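Fructokinase (Vibrio cholerae serotype O1, PDB 5EYN) phosphorylates fructose with ATP as a PfkB-family sugar kinase, here caught with fructose, ADP, beryllium trifluoride and calcium. Local coordinates at residues A[196-201]-A[227-232]; A[240-245]-A[287-292]; A[136-141]-A[166-171]. All blocks are in the same frame, centred on the assembly; numbering follows the deposited sequence.

Contact 1: A[196-201]-A[227-232]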
ATOM      1  N   LEU A 196      17.750 -22.275  16.130  1.00  9.79           N
ATOM      2  CA  LEU A 196      19.030 -21.575  16.030  1.00 10.25           C
ATOM      3  C   LEU A 196      19.193 -20.505  17.115  1.00  9.69           C
ATOM      4  O   LEU A 196      20.283 -19.971  17.315  1.00 12.27           O
ATOM      5  CB  LEU A 196      19.142 -20.894  14.671  1.00  9.98           C
ATOM      6  CG  LEU A 196      19.202 -21.856  13.487  1.00 10.75           C
ATOM      7  CD1 LEU A 196      19.021 -21.124  12.175  1.00 11.08           C
ATOM      8  CD2 LEU A 196      20.522 -22.631  13.472  1.00 12.78           C
ATOM      9  N   ALA A 197      18.122 -20.184  17.832  1.00  9.40           N
ATOM     10  CA  ALA A 197      18.103 -18.997  18.661  1.00  9.69           C
ATOM     11  C   ALA A 197      18.559 -19.269  20.093  1.00  9.84           C
ATOM     12  O   ALA A 197      18.363 -20.355  20.637  1.00 10.78           O
ATOM     13  CB  ALA A 197      16.702 -18.406  18.646  1.00 10.81           C
ATOM     14  N   ASP A 198      19.178 -18.259  20.693  1.00  9.12           N
ATOM     15  CA  ASP A 198      19.449 -18.244  22.122  1.00  9.43           C
ATOM     16  C   ASP A 198      18.239 -17.840  22.945  1.00  8.92           C
ATOM     17  O   ASP A 198      18.046 -18.331  24.058  1.00  8.96           O
ATOM     18  CB  ASP A 198      20.589 -17.274  22.398  1.00  9.80           C
ATOM     19  CG  ASP A 198      21.875 -17.717  21.774  1.00 11.03           C
ATOM     20  OD1 ASP A 198      22.509 -18.625  22.361  1.00 14.36           O
ATOM     21  OD2 ASP A 198      22.254 -17.169  20.719  1.00 10.64           O
ATOM     22  N   VAL A 199      17.446 -16.927  22.389  1.00  8.17           N
ATOM     23  CA  VAL A 199      16.249 -16.419  23.040  1.00  7.44           C
ATOM     24  C   VAL A 199      15.099 -16.498  22.055  1.00  7.69           C
ATOM     25  O   VAL A 199      15.242 -16.059  20.910  1.00  7.87           O
ATOM     26  CB  VAL A 199      16.442 -14.945  23.436  1.00  8.49           C
ATOM     27  CG1 VAL A 199      15.180 -14.357  24.072  1.00  8.25           C
ATOM     28  CG2 VAL A 199      17.607 -14.784  24.391  1.00  9.11           C
ATOM     29  N   VAL A 200      13.969 -17.059  22.480  1.00  7.01           N
ATOM     30  CA  VAL A 200      12.788 -17.073  21.633  1.00  6.55           C
ATOM     31  C   VAL A 200      11.628 -16.541  22.463  1.00  7.21           C
ATOM     32  O   VAL A 200      11.431 -16.964  23.608  1.00  8.39           O
ATOM     33  CB  VAL A 200      12.456 -18.484  21.116  1.00  8.34           C
ATOM     34  CG1 VAL A 200      11.247 -18.436  20.194  1.00  9.56           C
ATOM     35  CG2 VAL A 200      13.655 -19.084  20.420  1.00  9.39           C
ATOM     36  N   LYS A 201      10.887 -15.606  21.879  1.00  8.72           N
ATOM     37  CA  LYS A 201       9.692 -15.036  22.488  1.00  8.46           C
ATOM     38  C   LYS A 201       8.503 -15.422  21.625  1.00  9.19           C
ATOM     39  O   LYS A 201       8.525 -15.212  20.410  1.00  8.77           O
ATOM     40  CB  LYS A 201       9.820 -13.518  22.587  1.00 10.73           C
ATOM     41  CG  LYS A 201       8.605 -12.817  23.209  1.00 13.18           C
ATOM     42  CD  LYS A 201       7.482 -12.574  22.186  1.00 15.78           C
ATOM     43  CE  LYS A 201       6.556 -11.445  22.532  1.00 20.00           C
ATOM     44  NZ  LYS A 201       5.774 -11.015  21.355  1.00 20.21           N
ATOM     45  N   GLN A 227      16.458 -27.371  23.514  1.00 22.93           N
ATOM     46  CA  GLN A 227      17.384 -26.862  24.533  1.00 20.66           C
ATOM     47  C   GLN A 227      17.629 -25.362  24.307  1.00 19.28           C
ATOM     48  O   GLN A 227      18.766 -24.896  24.297  1.00 19.77           O
ATOM     49  CB  GLN A 227      18.709 -27.658  24.563  1.00 20.76           C
ATOM     50  CG  GLN A 227      18.607 -29.100  25.125  1.00 22.49           C
ATOM     51  CD  GLN A 227      18.629 -29.196  26.663  1.00 23.42           C
ATOM     52  OE1 GLN A 227      18.951 -28.231  27.374  1.00 23.69           O
ATOM     53  NE2 GLN A 227      18.280 -30.379  27.179  1.00 24.30           N
ATOM     54  N   ILE A 228      16.540 -24.619  24.118  1.00 16.74           N
ATOM     55  CA  ILE A 228      16.606 -23.173  23.961  1.00 14.14           C
ATOM     56  C   ILE A 228      16.960 -22.560  25.311  1.00 13.09           C
ATOM     57  O   ILE A 228      16.305 -22.829  26.306  1.00 13.57           O
ATOM     58  CB  ILE A 228      15.254 -22.585  23.487  1.00 12.47           C
ATOM     59  CG1 ILE A 228      14.780 -23.249  22.189  1.00 14.97           C
ATOM     60  CG2 ILE A 228      15.358 -21.104  23.262  1.00 11.99           C
ATOM     61  CD1 ILE A 228      13.315 -23.049  21.944  1.00 16.11           C
ATOM     62  N   PRO A 229      18.016 -21.744  25.357  1.00 12.31           N
ATOM     63  CA  PRO A 229      18.469 -21.197  26.638  1.00 12.31           C
ATOM     64  C   PRO A 229      17.407 -20.356  27.351  1.00 10.91           C
ATOM     65  O   PRO A 229      17.251 -20.483  28.563  1.00 12.80           O
ATOM     66  CB  PRO A 229      19.680 -20.352  26.241  1.00 13.17           C
ATOM     67  CG  PRO A 229      20.192 -21.004  25.015  1.00 14.59           C
ATOM     68  CD  PRO A 229      18.969 -21.455  24.276  1.00 13.09           C
ATOM     69  N   LEU A 230      16.680 -19.534  26.606  1.00  9.41           N
ATOM     70  CA  LEU A 230      15.649 -18.701  27.195  1.00  8.99           C
ATOM     71  C   LEU A 230      14.442 -18.627  26.292  1.00  8.36           C
ATOM     72  O   LEU A 230      14.544 -18.202  25.146  1.00  8.93           O
ATOM     73  CB  LEU A 230      16.179 -17.293  27.438  1.00  9.75           C
ATOM     74  CG  LEU A 230      15.162 -16.238  27.881  1.00 10.12           C
ATOM     75  CD1 LEU A 230      14.444 -16.654  29.166  1.00 11.44           C
ATOM     76  CD2 LEU A 230      15.852 -14.905  28.067  1.00 11.00           C
ATOM     77  N   VAL A 231      13.297 -19.046  26.820  1.00  8.45           N
ATOM     78  CA  VAL A 231      12.024 -18.920  26.131  1.00  9.39           C
ATOM     79  C   VAL A 231      11.147 -18.034  26.990  1.00  8.92           C
ATOM     80  O   VAL A 231      11.052 -18.210  28.207  1.00  9.82           O
ATOM     81  CB  VAL A 231      11.334 -20.288  25.927  1.00  9.78           C
ATOM     82  CG1 VAL A 231       9.912 -20.114  25.444  1.00 11.97           C
ATOM     83  CG2 VAL A 231      12.107 -21.138  24.934  1.00 11.24           C
ATOM     84  N   VAL A 232      10.511 -17.063  26.352  1.00  8.70           N
ATOM     85  CA  VAL A 232       9.564 -16.215  27.031  1.00  9.83           C
ATOM     86  C   VAL A 232       8.246 -16.340  26.288  1.00 10.09           C
ATOM     87  O   VAL A 232       8.218 -16.266  25.063  1.00 12.38           O
ATOM     88  CB  VAL A 232      10.036 -14.767  27.036  1.00 11.83           C
ATOM     89  CG1 VAL A 232       9.012 -13.891  27.726  1.00 14.54           C
ATOM     90  CG2 VAL A 232      11.376 -14.665  27.717  1.00 13.50           C
TER

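Contact 2: A[240-245]-A[287-292]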
ATOM      1  N   ALA A 240       4.410 -12.465  31.546  1.00 13.55           N
ATOM      2  CA  ALA A 240       5.179 -13.392  30.733  1.00 13.39           C
ATOM      3  C   ALA A 240       5.623 -14.593  31.543  1.00 13.06           C
ATOM      4  O   ALA A 240       5.954 -14.477  32.724  1.00 13.55           O
ATOM      5  CB  ALA A 240       6.380 -12.698  30.153  1.00 14.90           C
ATOM      6  N   LEU A 241       5.605 -15.753  30.901  1.00 12.44           N
ATOM      7  CA  LEU A 241       6.181 -16.961  31.454  1.00 12.31           C
ATOM      8  C   LEU A 241       7.614 -17.049  30.970  1.00 10.98           C
ATOM      9  O   LEU A 241       7.888 -16.954  29.780  1.00 11.46           O
ATOM     10  CB  LEU A 241       5.375 -18.183  31.025  1.00 13.16           C
ATOM     11  CG  LEU A 241       5.844 -19.503  31.653  1.00 15.73           C
ATOM     12  CD1 LEU A 241       4.757 -20.552  31.594  1.00 19.51           C
ATOM     13  CD2 LEU A 241       7.071 -20.052  30.965  1.00 16.61           C
ATOM     14  N   VAL A 242       8.529 -17.240  31.906  1.00 10.53           N
ATOM     15  CA  VAL A 242       9.953 -17.293  31.613  1.00 11.08           C
ATOM     16  C   VAL A 242      10.424 -18.724  31.828  1.00 11.15           C
ATOM     17  O   VAL A 242      10.277 -19.269  32.915  1.00 12.39           O
ATOM     18  CB  VAL A 242      10.729 -16.343  32.536  1.00 12.52           C
ATOM     19  CG1 VAL A 242      12.207 -16.375  32.212  1.00 13.49           C
ATOM     20  CG2 VAL A 242      10.182 -14.920  32.432  1.00 13.17           C
ATOM     21  N   ALA A 243      10.932 -19.340  30.767  1.00  9.99           N
ATOM     22  CA  ALA A 243      11.353 -20.733  30.818  1.00 10.84           C
ATOM     23  C   ALA A 243      12.835 -20.838  30.482  1.00 10.34           C
ATOM     24  O   ALA A 243      13.272 -20.481  29.384  1.00 10.83           O
ATOM     25  CB  ALA A 243      10.533 -21.586  29.857  1.00 10.71           C
ATOM     26  N   THR A 244      13.591 -21.314  31.459  1.00 11.20           N
ATOM     27  CA  THR A 244      15.015 -21.568  31.313  1.00 11.14           C
ATOM     28  C   THR A 244      15.222 -23.007  31.762  1.00 11.11           C
ATOM     29  O   THR A 244      14.296 -23.634  32.234  1.00 12.08           O
ATOM     30  CB  THR A 244      15.825 -20.594  32.162  1.00 13.10           C
ATOM     31  OG1 THR A 244      15.368 -20.669  33.514  1.00 14.95           O
ATOM     32  CG2 THR A 244      15.652 -19.182  31.634  1.00 14.07           C
ATOM     33  N   PRO A 245      16.433 -23.558  31.599  1.00 11.48           N
ATOM     34  CA  PRO A 245      16.551 -24.979  31.948  1.00 12.15           C
ATOM     35  C   PRO A 245      16.127 -25.294  33.391  1.00 11.94           C
ATOM     36  O   PRO A 245      16.587 -24.691  34.357  1.00 14.52           O
ATOM     37  CB  PRO A 245      18.034 -25.269  31.715  1.00 13.88           C
ATOM     38  CG  PRO A 245      18.414 -24.308  30.631  1.00 14.94           C
ATOM     39  CD  PRO A 245      17.633 -23.051  30.914  1.00 13.86           C
ATOM     40  N   THR A 287      19.535 -11.518  36.072  1.00 14.86           N
ATOM     41  CA  THR A 287      19.566 -10.618  34.932  1.00 14.76           C
ATOM     42  C   THR A 287      18.354 -10.865  34.034  1.00 12.83           C
ATOM     43  O   THR A 287      17.703  -9.935  33.577  1.00 13.05           O
ATOM     44  CB  THR A 287      20.861 -10.824  34.122  1.00 15.22           C
ATOM     45  OG1 THR A 287      21.982 -10.469  34.933  1.00 17.15           O
ATOM     46  CG2 THR A 287      20.876  -9.980  32.857  1.00 16.19           C
ATOM     47  N   ILE A 288      18.069 -12.127  33.751  1.00 12.32           N
ATOM     48  CA  ILE A 288      16.942 -12.459  32.895  1.00 11.63           C
ATOM     49  C   ILE A 288      15.629 -11.993  33.523  1.00 11.65           C
ATOM     50  O   ILE A 288      14.786 -11.400  32.846  1.00 11.11           O
ATOM     51  CB  ILE A 288      16.921 -13.962  32.620  1.00 11.74           C
ATOM     52  CG1 ILE A 288      18.064 -14.303  31.667  1.00 11.98           C
ATOM     53  CG2 ILE A 288      15.576 -14.407  32.062  1.00 12.33           C
ATOM     54  CD1 ILE A 288      18.281 -15.778  31.487  1.00 12.62           C
ATOM     55  N   LEU A 289      15.427 -12.276  34.802  1.00 12.48           N
ATOM     56  CA  LEU A 289      14.141 -11.932  35.404  1.00 13.35           C
ATOM     57  C   LEU A 289      13.942 -10.421  35.465  1.00 13.87           C
ATOM     58  O   LEU A 289      12.835  -9.926  35.260  1.00 13.90           O
ATOM     59  CB  LEU A 289      14.022 -12.547  36.794  1.00 14.96           C
ATOM     60  CG  LEU A 289      13.944 -14.074  36.822  1.00 15.92           C
ATOM     61  CD1 LEU A 289      14.025 -14.541  38.259  1.00 17.69           C
ATOM     62  CD2 LEU A 289      12.669 -14.587  36.174  1.00 16.28           C
ATOM     63  N   ASP A 290      15.013  -9.688  35.751  1.00 13.95           N
ATOM     64  CA  ASP A 290      14.966  -8.227  35.705  1.00 14.30           C
ATOM     65  C   ASP A 290      14.691  -7.723  34.280  1.00 14.02           C
ATOM     66  O   ASP A 290      13.931  -6.768  34.083  1.00 14.41           O
ATOM     67  CB  ASP A 290      16.289  -7.651  36.228  1.00 17.03           C
ATOM     68  CG  ASP A 290      16.385  -6.156  36.041  1.00 19.53           C
ATOM     69  OD1 ASP A 290      15.886  -5.427  36.913  1.00 20.96           O
ATOM     70  OD2 ASP A 290      16.953  -5.701  35.030  1.00 20.59           O
ATOM     71  N   ALA A 291      15.299  -8.357  33.283  1.00 13.45           N
ATOM     72  CA  ALA A 291      15.074  -7.951  31.894  1.00 12.16           C
ATOM     73  C   ALA A 291      13.618  -8.139  31.501  1.00 11.53           C
ATOM     74  O   ALA A 291      13.062  -7.312  30.780  1.00 11.59           O
ATOM     75  CB  ALA A 291      15.980  -8.719  30.945  1.00 11.44           C
ATOM     76  N   VAL A 292      12.994  -9.197  32.010  1.00 11.20           N
ATOM     77  CA  VAL A 292      11.580  -9.459  31.744  1.00 11.67           C
ATOM     78  C   VAL A 292      10.689  -8.458  32.487  1.00 11.68           C
ATOM     79  O   VAL A 292       9.645  -8.060  31.979  1.00 11.54           O
ATOM     80  CB  VAL A 292      11.199 -10.912  32.085  1.00 11.20           C
ATOM     81  CG1 VAL A 292       9.708 -11.164  31.936  1.00 11.45           C
ATOM     82  CG2 VAL A 292      11.951 -11.862  31.173  1.00 11.35           C
TER

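Contact 3: A[136-141]-A[166-171]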
ATOM      1  N   GLY A 136      29.726 -11.254  20.907  1.00 13.73           N
ATOM      2  CA  GLY A 136      28.968 -10.618  21.967  1.00 13.48           C
ATOM      3  C   GLY A 136      27.824  -9.735  21.491  1.00 12.89           C
ATOM      4  O   GLY A 136      27.025  -9.271  22.294  1.00 13.33           O
ATOM      5  N   GLU A 137      27.727  -9.494  20.192  1.00 11.31           N
ATOM      6  CA  GLU A 137      26.597  -8.754  19.666  1.00 10.80           C
ATOM      7  C   GLU A 137      25.352  -9.624  19.658  1.00 10.34           C
ATOM      8  O   GLU A 137      25.424 -10.850  19.758  1.00 10.68           O
ATOM      9  CB  GLU A 137      26.899  -8.231  18.261  1.00 11.68           C
ATOM     10  CG  GLU A 137      27.962  -7.138  18.247  1.00 13.50           C
ATOM     11  CD  GLU A 137      28.235  -6.593  16.854  1.00 14.19           C
ATOM     12  OE1 GLU A 137      27.952  -7.293  15.863  1.00 14.23           O
ATOM     13  OE2 GLU A 137      28.749  -5.465  16.749  1.00 18.06           O
ATOM     14  N   TRP A 138      24.210  -8.965  19.514  1.00  9.79           N
ATOM     15  CA  TRP A 138      22.918  -9.630  19.384  1.00  8.87           C
ATOM     16  C   TRP A 138      22.371  -9.408  17.985  1.00  8.15           C
ATOM     17  O   TRP A 138      22.620  -8.377  17.365  1.00  8.67           O
ATOM     18  CB  TRP A 138      21.909  -9.082  20.414  1.00  8.27           C
ATOM     19  CG  TRP A 138      22.129  -9.612  21.772  1.00  9.05           C
ATOM     20  CD1 TRP A 138      23.015  -9.166  22.700  1.00 10.52           C
ATOM     21  CD2 TRP A 138      21.454 -10.723  22.357  1.00  9.70           C
ATOM     22  NE1 TRP A 138      22.936  -9.939  23.834  1.00 10.21           N
ATOM     23  CE2 TRP A 138      21.979 -10.902  23.648  1.00  9.31           C
ATOM     24  CE3 TRP A 138      20.456 -11.594  21.911  1.00  9.51           C
ATOM     25  CZ2 TRP A 138      21.554 -11.916  24.490  1.00 10.04           C
ATOM     26  CZ3 TRP A 138      20.033 -12.605  22.749  1.00 10.59           C
ATOM     27  CH2 TRP A 138      20.587 -12.761  24.022  1.00 10.85           C
ATOM     28  N   LEU A 139      21.617 -10.393  17.510  1.00  7.86           N
ATOM     29  CA  LEU A 139      20.834 -10.269  16.289  1.00  7.93           C
ATOM     30  C   LEU A 139      19.411 -10.688  16.615  1.00  7.82           C
ATOM     31  O   LEU A 139      19.198 -11.783  17.131  1.00  8.16           O
ATOM     32  CB  LEU A 139      21.395 -11.181  15.196  1.00  7.88           C
ATOM     33  CG  LEU A 139      20.580 -11.265  13.904  1.00  7.78           C
ATOM     34  CD1 LEU A 139      20.600  -9.953  13.171  1.00  8.20           C
ATOM     35  CD2 LEU A 139      21.139 -12.378  13.026  1.00  9.42           C
ATOM     36  N   HIS A 140      18.441  -9.820  16.320  1.00  7.28           N
ATOM     37  CA  HIS A 140      17.036 -10.156  16.496  1.00  7.55           C
ATOM     38  C   HIS A 140      16.308 -10.211  15.161  1.00  7.50           C
ATOM     39  O   HIS A 140      16.478  -9.329  14.313  1.00  8.78           O
ATOM     40  CB  HIS A 140      16.354  -9.132  17.395  1.00  7.51           C
ATOM     41  CG  HIS A 140      14.905  -9.393  17.612  1.00  7.62           C
ATOM     42  ND1 HIS A 140      14.450 -10.433  18.395  1.00  7.65           N
ATOM     43  CD2 HIS A 140      13.801  -8.789  17.105  1.00  8.17           C
ATOM     44  CE1 HIS A 140      13.128 -10.444  18.382  1.00  7.71           C
ATOM     45  NE2 HIS A 140      12.707  -9.448  17.619  1.00  7.76           N
ATOM     46  N   VAL A 141      15.507 -11.265  15.012  1.00  8.45           N
ATOM     47  CA  VAL A 141      14.806 -11.614  13.781  1.00  9.03           C
ATOM     48  C   VAL A 141      13.357 -11.975  14.087  1.00  7.26           C
ATOM     49  O   VAL A 141      13.079 -12.546  15.138  1.00  7.32           O
ATOM     50  CB  VAL A 141      15.515 -12.863  13.100  1.00 10.71           C
ATOM     51  CG1 VAL A 141      14.786 -13.337  11.851  1.00 11.73           C
ATOM     52  CG2 VAL A 141      16.975 -12.558  12.804  1.00 11.47           C
ATOM     53  N   GLY A 166      30.316 -15.735  17.545  1.00 12.88           N
ATOM     54  CA  GLY A 166      30.141 -15.709  18.985  1.00 13.47           C
ATOM     55  C   GLY A 166      29.185 -14.638  19.470  1.00 13.02           C
ATOM     56  O   GLY A 166      29.285 -14.168  20.600  1.00 13.70           O
ATOM     57  N   GLY A 167      28.253 -14.254  18.612  1.00 11.73           N
ATOM     58  CA  GLY A 167      27.149 -13.407  19.003  1.00 11.79           C
ATOM     59  C   GLY A 167      25.966 -14.242  19.450  1.00 10.67           C
ATOM     60  O   GLY A 167      26.046 -15.469  19.548  1.00 11.45           O
ATOM     61  N   TYR A 168      24.855 -13.569  19.709  1.00 10.22           N
ATOM     62  CA  TYR A 168      23.668 -14.207  20.248  1.00  9.36           C
ATOM     63  C   TYR A 168      22.495 -13.885  19.349  1.00  8.60           C
ATOM     64  O   TYR A 168      22.438 -12.815  18.740  1.00  9.26           O
ATOM     65  CB  TYR A 168      23.387 -13.700  21.659  1.00 10.60           C
ATOM     66  CG  TYR A 168      24.554 -13.877  22.585  1.00 12.74           C
ATOM     67  CD1 TYR A 168      24.958 -15.139  22.966  1.00 13.39           C
ATOM     68  CD2 TYR A 168      25.243 -12.788  23.083  1.00 14.56           C
ATOM     69  CE1 TYR A 168      26.033 -15.326  23.809  1.00 16.33           C
ATOM     70  CE2 TYR A 168      26.331 -12.961  23.916  1.00 16.41           C
ATOM     71  CZ  TYR A 168      26.717 -14.238  24.283  1.00 17.69           C
ATOM     72  OH  TYR A 168      27.797 -14.420  25.128  1.00 21.27           O
ATOM     73  N   VAL A 169      21.547 -14.810  19.289  1.00  8.07           N
ATOM     74  CA  VAL A 169      20.420 -14.703  18.383  1.00  7.87           C
ATOM     75  C   VAL A 169      19.109 -14.735  19.140  1.00  8.27           C
ATOM     76  O   VAL A 169      18.849 -15.636  19.932  1.00  8.52           O
ATOM     77  CB  VAL A 169      20.440 -15.858  17.358  1.00  8.87           C
ATOM     78  CG1 VAL A 169      19.210 -15.788  16.466  1.00  9.66           C
ATOM     79  CG2 VAL A 169      21.715 -15.812  16.543  1.00 10.01           C
ATOM     80  N   SER A 170      18.297 -13.715  18.889  1.00  7.24           N
ATOM     81  CA  SER A 170      16.956 -13.610  19.423  1.00  7.07           C
ATOM     82  C   SER A 170      15.962 -13.761  18.275  1.00  7.48           C
ATOM     83  O   SER A 170      16.161 -13.204  17.202  1.00  7.46           O
ATOM     84  CB  SER A 170      16.809 -12.240  20.090  1.00  7.91           C
ATOM     85  OG  SER A 170      15.481 -11.931  20.479  1.00  8.56           O
ATOM     86  N   PHE A 171      14.891 -14.504  18.510  1.00  6.86           N
ATOM     87  CA  PHE A 171      13.872 -14.739  17.505  1.00  6.77           C
ATOM     88  C   PHE A 171      12.493 -14.580  18.125  1.00  5.70           C
ATOM     89  O   PHE A 171      12.217 -15.127  19.196  1.00  7.36           O
ATOM     90  CB  PHE A 171      14.058 -16.151  16.924  1.00  6.66           C
ATOM     91  CG  PHE A 171      13.095 -16.511  15.819  1.00  7.54           C
ATOM     92  CD1 PHE A 171      12.966 -15.714  14.704  1.00  7.62           C
ATOM     93  CD2 PHE A 171      12.335 -17.665  15.892  1.00  9.51           C
ATOM     94  CE1 PHE A 171      12.090 -16.037  13.700  1.00  7.91           C
ATOM     95  CE2 PHE A 171      11.478 -18.004  14.878  1.00 10.98           C
ATOM     96  CZ  PHE A 171      11.342 -17.178  13.793  1.00  8.63           C
TER

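Contact 1: A[196-201]-A[227-232]
V200 uses both its N-H and its carbonyl to hold the neighbouring strand: V232 N donates to V200 O at 2.9 Å, nearly straight at 164°, and V200 N donates to L230 O at 3.0 Å. A third bond, L230 N to D198 O at 3.1 Å, is more bent, with 142° at the hydrogen, where the strands begin. L230 O also receives the CA-H of V199, and V200 O that of V231, so each of these two carbonyls meets an N-H and a weaker C-H donor. This is regular parallel pairing, V199 beside L230, V200 beside V231 and K201 beside V232, inside the nine-stranded sheet of the ribokinase-type fold, where helices 204-211 and 216-222 come between the two strands in sequence. At the entry, the P229 ring sits against the D198 carbonyl, CD 3.3 Å from D198 O, while D198 OD2 turns the other way to V169 N. V199 and L230 run side by side on one face, V199 CG2 4.1 Å from L230 CD2, with L272 of helix 264-278 also on V199. On the other face, V200 CG2 meets I228 CG2 at 3.9 Å, the two side chains nearly perpendicular. K201 bends at chi2 (-83°), which leads its amine away from V232 toward D172, a long, weak ion pair; its side chain comes within about 4 Å of the bound calcium and about 5 Å of ADP.

Contact 2: A[240-245]-A[287-292]
I288 and V292, one helical turn apart, both press on V242, and the helix bond from V292 N to I288 O (3.0 Å) keeps them at that spacing. No hydrogen bond crosses between strand 240-244 and the helix; what meets is methyl against methyl. V242 is the side chain shared by most of these contacts. Its CG1 lies anti to the backbone N (chi1 -179°) and its CG2 on the N side, and this splits the two methyls between different partners. CG1 goes to the earlier turn of the helix, touching I288 CG2 at 3.9 Å with the two side chains set at a slant, and more loosely L289 CD2 at 4.4 Å. CG2 faces V292, tip to tip, and fits against both of its branches, with V292 CG1 and V292 CG2 each 3.8 Å away. V292 CG1 also reaches A240, whose CB stands 4.1 Å off, and at the far end of the strand T244 CG2 lies 4.3 Å from I288 CD1. T244 OG1 has a weak hydrogen bond to Q285 NE2, just ahead of this part of the helix. The segments run nearly antiparallel, 160° between their directions and 10.2 Å between axes. Of the strand, A240, V242 and T244, every second residue, face the helix: A240 meets V292, T244 meets I288, and V242 between them touches both. N296, seen to bind ADP, is near A240, whose side chain is about 5 Å from the bound nucleotide. Helix 285-302 thus covers one face of the sheet's antiparallel end: L230 from strand 230-234 touches V242 and I288, V251 of strand 247-251 touches V242 and V292, and helix 264-278 lies alongside, with F268 on A240 and L272 on A291.

Contact 3: A[136-141]-A[166-171]
W138 and Y168 both turn CG to the N side of their own backbone, opposite the carbonyl carbon (chi1 -77° and -55°), and this lays the indole over the tyrosine's first carbon. Y168 CB sits above the middle of the six-membered ring, 3.4 Å from its centroid, a CH-pi contact; the phenol continues beyond, its plane at 42° to the indole. W282 meets both rings edge-to-face. Further along the same face H140 and S170 are extended instead, bringing S170 OG to the edge of the imidazole, near its plane, where it hydrogen-bonds H140 ND1 at 2.8 Å; either could donate. The backbones form a parallel ladder: L139 N to Y168 O and S170 N to L139 O, both 2.8 Å, then V141 N to S170 O at 3.0 Å. Ahead of the strands, G136 N reaches G166 O (3.0 Å) from above the carbonyl plane, while E137 forms a salt bridge with R20. On the opposite face V141 CG1 packs against F171 CD1 at 4.1 Å. Helix 264-278 lies over the W138 and H140 side; helix 151-165 covers L139, V141 and V169. That helix ends in a Schellman motif at G166 and links the two strands, making the pair a classic beta-alpha-beta unit in the central sheet of a PfkB kinase, with H140 about 6 Å from the side chain of fructose-binding D266.

How the contacts relate
All three contacts involve the nine-stranded sheet, contacts 1 and 3 as pairs of neighbouring strands and contact 2 as a helix packed on one strand, and come along the chain in the order 3, 1, 2. Contact 1 lies between the others, its centre about 11 Å from each; the centres of 2 and 3 are about 17 Å apart. Strand 199-203 pairs with 168-172, where D198 N is 2.8 Å from V169 O, and strand 230-234 pairs with 240-244, where V231 O is 2.8 Å from A243 N; both are probable hydrogen bonds. These pairings carry the sheet unbroken from contact 3, near the fructose site, to contact 2, near the nucleotide, and helix 264-278 touches all three.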